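Local coordinates for T9SS C-terminal target domain-containing protein (Bacteroides cellulosilyticus, PDB 5JVK), which probably hydrolyses O-glycosidic bonds as a family 39 glycoside hydrolase of a gut symbiont, at residues A268-I271 and P272-A276; P308-I312 and P313-P317. One frame throughout, in Å; residues are numbered along the deposited sequence.

Overall arrangement
Both contacts are local ones in the eight-stranded parallel barrel of this glycoside hydrolase, and they come in series along the chain. Interaction 1 spans the short helix 270-275 and the residues on either side of it, between strands 252-255 and 284-287; interaction 2 starts the next helix, 312-325, after strand 284-287. Their centres lie about 19 Å apart and their nearest atoms about 10 Å, so they do not touch directly. Helix 312-325 nevertheless bridges them further along, where Y318 and I322 pack on I271 and L274. The side chain of A268 is about 6 Å, and that of V310 about 4 Å, from bound sulfate, probably from the crystallisation liquor.

Interaction 1: residues A268-I271 and P272-A276; sequences AFII and PVLDA
F269 and V273 cross one turn apart, with a methyl of the valine set over one face of the phenyl ring. V273 CG2 stands 4.1 Å from the centroid of the F269 ring, 16° off its normal, in a CH-pi contact displaced toward the rim, where CZ is the nearest ring atom. The valine turns CG1 anti to its own nitrogen (chi1 173°), which places CG2 beside that nitrogen and facing back to F269. The same methyl lies 3.2 Å from F269 O. The phenyl ring also meets Y233 edge-to-face.

I270 and L274 likewise cross at a slant, I270 CG1 meeting L274 CD1 at 3.8 Å. In the backbone of the same pair, L274 N donates to I270 O at 2.8 Å. These i to i+4 pairs lie along the short helix 270-275 and the residue leading into it, a helical link between strands 252-255 and 284-287 in a beta-alpha-beta unit of the barrel. V273 and P272 pack on the preceding helix 229-247, whereas I271 and L274 face helix 312-325.

P272 sits in the first turn, where an N-H would have no earlier helical turn to bond to; its ring CG instead lies 3.3 Å from A268 O, and CD lies near F269 O. A glycine here would probably leave P229 and V230 without the ring they pack against and set the backbone of this first turn freer to flex.

I271 and D275 run side by side in the same direction, I271 CG2 lying 3.7 Å from D275 OD2. Their backbones are joined by D275 N to I271 O at 2.9 Å.

Interaction 2: residues P308-I312 and P313-P317; sequences PAVNI and PTVWP
The W316 indole carries I312 CG2 over one face, 3.9 Å from the centroid of its five-membered ring and nearest CD2. I312 CG1 reaches the six-membered ring, 3.8 Å from W316 CZ3, and the two side chains run alongside in the same direction. With CG2 anti to the backbone nitrogen and CG1 beside it (chi1 -68°), both branches of I312 can meet the indole. At the ring edge, W316 NE1 is hydrogen-bonded to S364 of helix 350-366, which helps to set the ring's rotation; T360 and L363 of that helix touch I312.

N311 is the N-cap of helix 312-325, which follows strand 284-287 of the barrel. Its OD1 accepts two bonds from T314: the backbone N at 3.0 Å, almost in line with the C=O but bent to 134° at the hydrogen, and OG1 at 2.7 Å, tilted 28° from the carbonyl plane. The amide thus satisfies an N-H of the first turn, while ND2 is held by F298 O. N311 O takes V315 N at 2.8 Å, and W316 N bonds I312 O. Before the cap, P308 CD packs on T314 CG2 at 3.7 Å, while V310 and V315 cross at a slant, CG1 to CG2.

Interaction 1: residues A268-I271 and P272-A276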
# COMPACT_ATOMS: atom_id res chain seq x y z
N ALA A 268 18.79 -0.94 -12.47
CA ALA A 268 18.87 -0.60 -13.90
C ALA A 268 18.83 0.90 -14.17
O ALA A 268 19.37 1.34 -15.19
CB ALA A 268 17.78 -1.32 -14.68
N PHE A 269 18.20 1.68 -13.29
CA PHE A 269 18.20 3.15 -13.41
C PHE A 269 19.37 3.78 -12.67
O PHE A 269 20.08 4.62 -13.23
CB PHE A 269 16.89 3.75 -12.88
CG PHE A 269 16.93 5.25 -12.74
CD1 PHE A 269 16.68 6.08 -13.84
CD2 PHE A 269 17.25 5.85 -11.52
CE1 PHE A 269 16.73 7.46 -13.71
CE2 PHE A 269 17.31 7.23 -11.39
CZ PHE A 269 17.05 8.04 -12.49
N ILE A 270 19.56 3.40 -11.40
CA ILE A 270 20.51 4.08 -10.52
C ILE A 270 21.98 3.82 -10.88
O ILE A 270 22.79 4.74 -10.82
CB ILE A 270 20.23 3.77 -9.02
CG1 ILE A 270 20.91 4.80 -8.10
CG2 ILE A 270 20.65 2.36 -8.63
CD1 ILE A 270 20.33 6.20 -8.19
N ILE A 271 22.32 2.58 -11.27
CA ILE A 271 23.72 2.22 -11.56
C ILE A 271 24.32 3.03 -12.73
O ILE A 271 25.44 3.53 -12.60
CB ILE A 271 23.91 0.69 -11.73
CG1 ILE A 271 23.65 -0.03 -10.40
CG2 ILE A 271 25.31 0.35 -12.26
CD1 ILE A 271 23.59 -1.54 -10.49
N PRO A 272 23.60 3.15 -13.87
CA PRO A 272 24.08 4.04 -14.94
C PRO A 272 24.25 5.51 -14.50
O PRO A 272 25.19 6.17 -14.95
CB PRO A 272 22.99 3.95 -16.01
CG PRO A 272 22.33 2.64 -15.78
CD PRO A 272 22.47 2.31 -14.32
N VAL A 273 23.35 5.99 -13.65
CA VAL A 273 23.38 7.37 -13.15
C VAL A 273 24.58 7.59 -12.22
O VAL A 273 25.22 8.63 -12.28
CB VAL A 273 22.05 7.75 -12.44
CG1 VAL A 273 22.14 9.12 -11.78
CG2 VAL A 273 20.89 7.73 -13.43
N LEU A 274 24.86 6.61 -11.35
CA LEU A 274 26.01 6.68 -10.45
C LEU A 274 27.34 6.59 -11.20
O LEU A 274 28.27 7.35 -10.90
CB LEU A 274 25.94 5.58 -9.38
CG LEU A 274 24.77 5.65 -8.39
CD1 LEU A 274 24.67 4.35 -7.60
CD2 LEU A 274 24.88 6.84 -7.45
N ASP A 275 27.42 5.67 -12.16
CA ASP A 275 28.62 5.51 -13.00
C ASP A 275 28.93 6.74 -13.87
O ASP A 275 30.08 6.94 -14.25
CB ASP A 275 28.52 4.25 -13.88
CG ASP A 275 28.60 2.95 -13.08
OD1 ASP A 275 28.88 2.97 -11.86
OD2 ASP A 275 28.37 1.88 -13.68
N ALA A 276 27.91 7.54 -14.17
CA ALA A 276 28.07 8.84 -14.86
C ALA A 276 28.24 10.04 -13.90
O ALA A 276 28.01 11.18 -14.31
CB ALA A 276 26.90 9.07 -15.80

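Interaction 2: residues P308-I312 and P313-P317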
# COMPACT_ATOMS: atom_id res chain seq x y z
N PRO A 308 20.48 -13.19 -7.70
CA PRO A 308 19.98 -14.55 -8.02
C PRO A 308 18.51 -14.61 -8.49
O PRO A 308 18.22 -15.27 -9.50
CB PRO A 308 20.14 -15.31 -6.68
CG PRO A 308 20.31 -14.27 -5.63
CD PRO A 308 20.99 -13.12 -6.32
N ALA A 309 17.61 -13.95 -7.77
CA ALA A 309 16.21 -13.83 -8.16
C ALA A 309 15.64 -12.49 -7.69
O ALA A 309 16.12 -11.92 -6.71
CB ALA A 309 15.40 -14.98 -7.59
N VAL A 310 14.62 -12.00 -8.40
CA VAL A 310 13.94 -10.76 -8.02
C VAL A 310 12.86 -11.08 -6.99
O VAL A 310 11.73 -11.40 -7.35
CB VAL A 310 13.34 -10.03 -9.24
CG1 VAL A 310 12.64 -8.73 -8.82
CG2 VAL A 310 14.42 -9.73 -10.26
N ASN A 311 13.24 -11.01 -5.72
CA ASN A 311 12.30 -11.11 -4.59
C ASN A 311 12.71 -10.14 -3.49
O ASN A 311 13.78 -9.55 -3.57
CB ASN A 311 12.20 -12.55 -4.06
CG ASN A 311 13.56 -13.21 -3.82
OD1 ASN A 311 14.39 -12.70 -3.06
ND2 ASN A 311 13.76 -14.36 -4.43
N ILE A 312 11.86 -9.96 -2.48
CA ILE A 312 12.14 -8.99 -1.41
C ILE A 312 13.41 -9.35 -0.61
O ILE A 312 14.22 -8.47 -0.36
CB ILE A 312 10.92 -8.77 -0.47
CG1 ILE A 312 9.81 -8.05 -1.24
CG2 ILE A 312 11.32 -7.95 0.76
CD1 ILE A 312 8.50 -7.90 -0.48
N PRO A 313 13.58 -10.63 -0.21
CA PRO A 313 14.81 -10.97 0.53
C PRO A 313 16.14 -10.79 -0.24
O PRO A 313 17.18 -10.65 0.40
CB PRO A 313 14.60 -12.45 0.89
CG PRO A 313 13.12 -12.62 0.89
CD PRO A 313 12.62 -11.75 -0.22
N THR A 314 16.09 -10.80 -1.57
CA THR A 314 17.28 -10.54 -2.39
C THR A 314 17.41 -9.06 -2.74
O THR A 314 18.50 -8.49 -2.60
CB THR A 314 17.23 -11.34 -3.70
OG1 THR A 314 17.10 -12.74 -3.40
CG2 THR A 314 18.49 -11.12 -4.53
N VAL A 315 16.32 -8.46 -3.20
CA VAL A 315 16.33 -7.07 -3.69
C VAL A 315 16.58 -6.04 -2.58
O VAL A 315 17.34 -5.09 -2.79
CB VAL A 315 15.03 -6.74 -4.46
CG1 VAL A 315 14.95 -5.25 -4.82
CG2 VAL A 315 14.92 -7.58 -5.73
N TRP A 316 15.93 -6.21 -1.42
CA TRP A 316 16.02 -5.21 -0.34
C TRP A 316 17.47 -5.04 0.16
O TRP A 316 17.97 -3.91 0.16
CB TRP A 316 15.04 -5.50 0.82
CG TRP A 316 13.68 -4.79 0.74
CD1 TRP A 316 13.09 -4.06 1.74
CD2 TRP A 316 12.77 -4.75 -0.37
NE1 TRP A 316 11.88 -3.57 1.33
CE2 TRP A 316 11.65 -3.98 0.04
CE3 TRP A 316 12.78 -5.28 -1.66
CZ2 TRP A 316 10.56 -3.73 -0.80
CZ3 TRP A 316 11.69 -5.04 -2.50
CH2 TRP A 316 10.59 -4.27 -2.06
N PRO A 317 18.16 -6.14 0.55
CA PRO A 317 19.58 -6.02 0.93
C PRO A 317 20.52 -5.57 -0.20
O PRO A 317 21.51 -4.90 0.08
CB PRO A 317 19.96 -7.44 1.36
CG PRO A 317 18.67 -8.07 1.75
CD PRO A 317 17.67 -7.51 0.77